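PDB 3U5R: thioredoxin domain-containing protein from Sinorhizobium meliloti, which is of unknown function but belongs to the AhpC/TSA branch of the thioredoxin-like proteins, and so probably has antioxidant and oxidoreductase activity. Local coordinates for residues A94-N99 and P126-A131; G35-D40 and R152-V157. One frame throughout, in Å; residues are numbered along the deposited sequence.

Overall arrangement
Both contacts belong to one thioredoxin-like domain and both reach its mixed five-stranded sheet, at its two outermost strands. Interaction 1 joins the edge strand 127-129 to strand 93-99 as parallel neighbours and is buried. Interaction 2 lies at the other border, where the loop 35-40 meets the turn that leads into strand 156-160, and it is only partly buried. Their centres are about 17 Å apart and their nearest atoms about 5 Å, so they do not touch. In sequence, both segments of interaction 1 fall between those of interaction 2, whose long closure brings an early loop against a late strand.

Interaction 1: A94-N99 and P126-A131; sequences AVVAIN and PYLKDA
Strands 94-99 and 127-129 run side by side in parallel, their short axes 4.6 Å apart at closest and 33° off alignment, and a ladder of backbone hydrogen bonds joins them: Ala97 N to Pro126 O, Leu128 N to Ala97 O, Asn99 N to Leu128 O and Asp130 N to Asn99 O. Pro126, with no N-H to give, suits the start of the ladder, where its carbonyl alone is used. Ala97, Tyr127, Asn99 and Lys129 share one face of the sheet. With CG anti to its backbone N (chi1 -175°), the Tyr127 ring reaches along this face beside the neighbouring strand; its CD1 lies 3.6 Å from Ala97 CB, where a methyl is small enough to let the ring settle. The ring ends at the amide of Asn99, whose ND2 donates to Tyr127 OH at 3.1 Å, the two planes 30° apart. Tyr127 OH also bonds Asn69, and Asn99 ND2 also bonds Glu109. A phenylalanine here, lacking the hydroxyl, would probably leave Asn69 without this mate and the Asn99 amide, still tied to Glu109, less firmly fixed in its rotation. On the amide's oxygen side, Lys129 NZ stands above the carbonyl plane, 3.0 Å from Asn99 OD1, while Asn101 O and Glu109 O also accept from this ammonium. Ile98 and Leu128 point to the opposite face. Val96 CG2 meets Leu128 CD1 at 3.7 Å, the side chains crossing at about a right angle; past the strand end, Ile98 CG2 touches Asp130 CB at 3.4 Å. Asp130 turns its carboxylate to Ser100 and to the backbone N of Val135 and Ala136, at the start of helix 134-139. The two strands form a beta-alpha-beta unit with helix 111-121, whose Val114 and Val118 touch Tyr127; Leu43 lies against Ile98 and Leu128, and strand 61-66 pairs with 94-99 along its other edge.

Interaction 2: G35-D40 and R152-V157; sequences GTRAAD and RERRLV
Arg155 passes over one face of the Arg37 guanidinium, its NE 3.7 Å above the plane and displaced toward the rim, while Arg37 CD lies over a face of the Arg155 group; the planes are 34° apart. The ends come close, Arg37 NH1 to Arg155 NH2 being 3.7 Å, an approach of like charges that is probably unfavourable in itself and is likely to be eased by the carbonyl oxygen of Glu153. Arg155 NE donates to Glu153 O at 2.9 Å, close to the plane of its own guanidinium. The same oxygen lies over a face of the Arg37 guanidinium, probably easing its charge without a proper bond. Arg155 gets there by a bend at chi2 (-54°) that folds its chain back toward Glu153, and its NH1 donates to a water that in turn donates to Gly35 O. Arg154 is turned quite differently, its guanidinium 84° from that of Arg37; its CB nears the edge of the Arg37 group, 3.3 Å from Arg37 NH2, while its NH2 and NH1 donate to Ser59 O and Asp151 O. Beneath these side chains the backbones meet in a single bridge, Arg37 with Arg155, at the border of the thioredoxin-like sheet where residues 152-155 turn from strand 146-150 into strand 156-160. Gly35 N donates to Leu156 O, Leu156 N to Thr36 O, and Ala38 N to Arg154 O, the longest of the three at 3.2 Å. Gly35 has a positive phi at which a beta carbon would collide with the carbonyl oxygen of the residue before, so glycine suits this place. Arg154 likewise has positive phi, which suits the turn. Leu156 extends its apolar side chain to Ile32, Phe148 and Tyr150, while Ala38 CB, 4.2 Å from Arg154 CB, rests on Tyr150 and on Tyr139 of helix 134-139.

Interaction 1: A94-N99 and P126-A131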
# COMPACT_ATOMS: atom_id res chain seq x y z
N ALA A 94 2.21 2.43 11.02
CA ALA A 94 2.84 1.27 10.43
C ALA A 94 2.48 1.22 8.96
O ALA A 94 1.32 1.44 8.60
CB ALA A 94 2.37 -0.01 11.13
N VAL A 95 3.45 0.93 8.10
CA VAL A 95 3.18 0.74 6.67
C VAL A 95 3.54 -0.65 6.29
O VAL A 95 4.63 -1.16 6.65
CB VAL A 95 3.98 1.73 5.75
CG1 VAL A 95 3.80 1.41 4.26
CG2 VAL A 95 3.57 3.22 6.04
N VAL A 96 2.64 -1.33 5.56
CA VAL A 96 3.01 -2.64 5.01
C VAL A 96 2.73 -2.58 3.56
O VAL A 96 1.55 -2.33 3.21
CB VAL A 96 2.24 -3.80 5.66
CG1 VAL A 96 0.76 -3.48 5.73
CG2 VAL A 96 2.48 -5.10 4.90
N ALA A 97 3.73 -2.90 2.72
CA ALA A 97 3.51 -3.00 1.30
C ALA A 97 3.46 -4.41 0.81
O ALA A 97 4.19 -5.24 1.31
CB ALA A 97 4.63 -2.22 0.53
N ILE A 98 2.67 -4.70 -0.23
CA ILE A 98 2.44 -6.07 -0.67
C ILE A 98 2.50 -6.09 -2.22
O ILE A 98 1.89 -5.26 -2.88
CB ILE A 98 1.05 -6.61 -0.21
CG1 ILE A 98 1.00 -6.69 1.33
CG2 ILE A 98 0.79 -8.03 -0.83
CD1 ILE A 98 -0.45 -6.90 1.89
N ASN A 99 3.25 -7.01 -2.77
CA ASN A 99 3.31 -7.15 -4.21
C ASN A 99 2.55 -8.44 -4.49
O ASN A 99 3.06 -9.55 -4.15
CB ASN A 99 4.77 -7.28 -4.65
CG ASN A 99 4.91 -7.34 -6.12
OD1 ASN A 99 4.18 -8.08 -6.81
ND2 ASN A 99 5.83 -6.51 -6.64
N PRO A 126 8.08 -2.95 5.84
CA PRO A 126 8.15 -4.25 5.21
C PRO A 126 7.44 -4.28 3.80
O PRO A 126 6.34 -3.73 3.62
CB PRO A 126 7.44 -5.17 6.23
CG PRO A 126 6.49 -4.15 7.03
CD PRO A 126 7.38 -2.96 7.15
N TYR A 127 8.10 -4.92 2.82
CA TYR A 127 7.56 -5.08 1.50
C TYR A 127 7.52 -6.56 1.22
O TYR A 127 8.54 -7.22 1.09
CB TYR A 127 8.46 -4.31 0.51
CG TYR A 127 7.99 -4.27 -0.90
CD1 TYR A 127 6.66 -4.60 -1.26
CD2 TYR A 127 8.88 -3.93 -1.93
CE1 TYR A 127 6.26 -4.58 -2.62
CE2 TYR A 127 8.47 -3.87 -3.28
CZ TYR A 127 7.19 -4.19 -3.61
OH TYR A 127 6.83 -4.17 -4.95
N LEU A 128 6.30 -7.08 1.13
CA LEU A 128 6.09 -8.52 1.19
C LEU A 128 5.56 -9.07 -0.09
O LEU A 128 4.88 -8.36 -0.83
CB LEU A 128 5.04 -8.77 2.27
CG LEU A 128 5.42 -8.08 3.58
CD1 LEU A 128 4.34 -8.33 4.63
CD2 LEU A 128 6.84 -8.56 4.12
N LYS A 129 5.79 -10.35 -0.34
CA LYS A 129 5.21 -10.99 -1.53
C LYS A 129 3.92 -11.76 -1.21
O LYS A 129 3.96 -12.63 -0.33
CB LYS A 129 6.19 -11.95 -2.15
CG LYS A 129 5.64 -12.60 -3.45
CD LYS A 129 5.72 -11.61 -4.58
CE LYS A 129 4.87 -12.17 -5.74
NZ LYS A 129 4.77 -11.02 -6.69
N ASP A 130 2.81 -11.50 -1.96
CA ASP A 130 1.52 -12.27 -1.80
C ASP A 130 1.38 -13.26 -2.99
O ASP A 130 0.63 -12.99 -3.92
CB ASP A 130 0.35 -11.25 -1.68
CG ASP A 130 -1.06 -11.84 -1.82
OD1 ASP A 130 -1.32 -12.96 -1.37
OD2 ASP A 130 -1.94 -11.11 -2.37
N ALA A 131 2.15 -14.36 -2.95
CA ALA A 131 2.29 -15.28 -4.10
C ALA A 131 0.99 -15.92 -4.53
O ALA A 131 0.77 -16.04 -5.70
CB ALA A 131 3.39 -16.45 -3.83

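Interaction 2: G35-D40 and R152-V157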
# COMPACT_ATOMS: atom_id res chain seq x y z
N GLY A 35 -15.01 1.43 7.05
CA GLY A 35 -15.33 0.70 8.26
C GLY A 35 -14.96 -0.76 8.17
O GLY A 35 -14.87 -1.43 9.19
N THR A 36 -14.74 -1.25 6.95
CA THR A 36 -14.47 -2.65 6.78
C THR A 36 -13.22 -2.98 7.61
O THR A 36 -12.23 -2.19 7.63
CB THR A 36 -14.24 -2.95 5.25
OG1 THR A 36 -15.43 -2.58 4.56
CG2 THR A 36 -13.95 -4.43 5.00
N ARG A 37 -13.22 -4.12 8.29
CA ARG A 37 -12.03 -4.58 9.05
C ARG A 37 -10.87 -4.99 8.10
O ARG A 37 -11.11 -5.50 7.02
CB ARG A 37 -12.41 -5.80 9.85
CG ARG A 37 -13.11 -5.46 11.11
CD ARG A 37 -12.44 -6.29 12.21
NE ARG A 37 -11.13 -5.72 12.61
CZ ARG A 37 -10.80 -5.51 13.88
NH1 ARG A 37 -11.66 -5.83 14.87
NH2 ARG A 37 -9.61 -5.01 14.19
N ALA A 38 -9.63 -4.71 8.52
CA ALA A 38 -8.44 -5.15 7.81
C ALA A 38 -8.40 -6.69 7.90
O ALA A 38 -8.56 -7.25 8.98
CB ALA A 38 -7.23 -4.57 8.54
N ALA A 39 -8.22 -7.36 6.78
CA ALA A 39 -8.20 -8.80 6.79
C ALA A 39 -6.80 -9.22 7.28
O ALA A 39 -5.79 -8.52 7.00
CB ALA A 39 -8.41 -9.32 5.38
N ASP A 40 -6.75 -10.34 7.99
CA ASP A 40 -5.49 -10.81 8.52
C ASP A 40 -4.71 -11.51 7.41
O ASP A 40 -5.28 -11.89 6.38
CB ASP A 40 -5.65 -11.71 9.74
CG ASP A 40 -4.37 -11.66 10.68
OD1 ASP A 40 -3.26 -11.16 10.31
OD2 ASP A 40 -4.51 -12.09 11.84
N ARG A 152 -7.04 2.61 14.83
CA ARG A 152 -6.60 1.87 16.02
C ARG A 152 -7.37 0.53 16.13
O ARG A 152 -6.80 -0.47 16.58
CB ARG A 152 -6.85 2.69 17.32
CG ARG A 152 -6.09 4.07 17.48
CD ARG A 152 -5.60 4.36 18.97
NE ARG A 152 -4.70 3.25 19.39
CZ ARG A 152 -3.50 3.37 19.96
NH1 ARG A 152 -3.02 4.57 20.26
NH2 ARG A 152 -2.77 2.28 20.22
N GLU A 153 -8.63 0.50 15.70
CA GLU A 153 -9.37 -0.77 15.77
C GLU A 153 -9.43 -1.41 14.43
O GLU A 153 -10.26 -2.25 14.18
CB GLU A 153 -10.79 -0.52 16.35
CG GLU A 153 -10.67 0.13 17.74
CD GLU A 153 -10.29 -0.88 18.85
OE1 GLU A 153 -10.12 -2.11 18.57
OE2 GLU A 153 -10.20 -0.43 20.02
N ARG A 154 -8.49 -1.02 13.55
CA ARG A 154 -8.31 -1.66 12.28
C ARG A 154 -9.57 -1.64 11.48
O ARG A 154 -9.91 -2.60 10.85
CB ARG A 154 -7.70 -3.05 12.41
CG ARG A 154 -6.28 -2.99 13.07
CD ARG A 154 -5.29 -2.10 12.27
NE ARG A 154 -3.95 -2.18 12.86
CZ ARG A 154 -3.31 -1.19 13.50
NH1 ARG A 154 -3.81 0.07 13.56
NH2 ARG A 154 -2.09 -1.45 13.98
N ARG A 155 -10.26 -0.49 11.50
CA ARG A 155 -11.37 -0.28 10.60
C ARG A 155 -10.92 0.66 9.47
O ARG A 155 -10.21 1.65 9.74
CB ARG A 155 -12.55 0.37 11.31
CG ARG A 155 -12.88 -0.30 12.65
CD ARG A 155 -13.12 -1.86 12.50
NE ARG A 155 -13.18 -2.49 13.85
CZ ARG A 155 -14.31 -2.77 14.56
NH1 ARG A 155 -15.57 -2.56 14.05
NH2 ARG A 155 -14.19 -3.30 15.80
N LEU A 156 -11.40 0.40 8.25
CA LEU A 156 -10.92 1.20 7.09
C LEU A 156 -11.40 2.64 7.16
O LEU A 156 -12.61 2.89 7.25
CB LEU A 156 -11.38 0.57 5.78
CG LEU A 156 -10.92 1.23 4.44
CD1 LEU A 156 -9.42 1.03 4.21
CD2 LEU A 156 -11.71 0.58 3.26
N VAL A 157 -10.48 3.60 7.14
CA VAL A 157 -10.85 5.01 7.21
C VAL A 157 -10.50 5.78 6.00
O VAL A 157 -11.06 6.86 5.79
CB VAL A 157 -10.23 5.74 8.42
CG1 VAL A 157 -10.93 5.27 9.78
CG2 VAL A 157 -8.64 5.49 8.54
O HOH W 1 -16.60 -0.94 11.74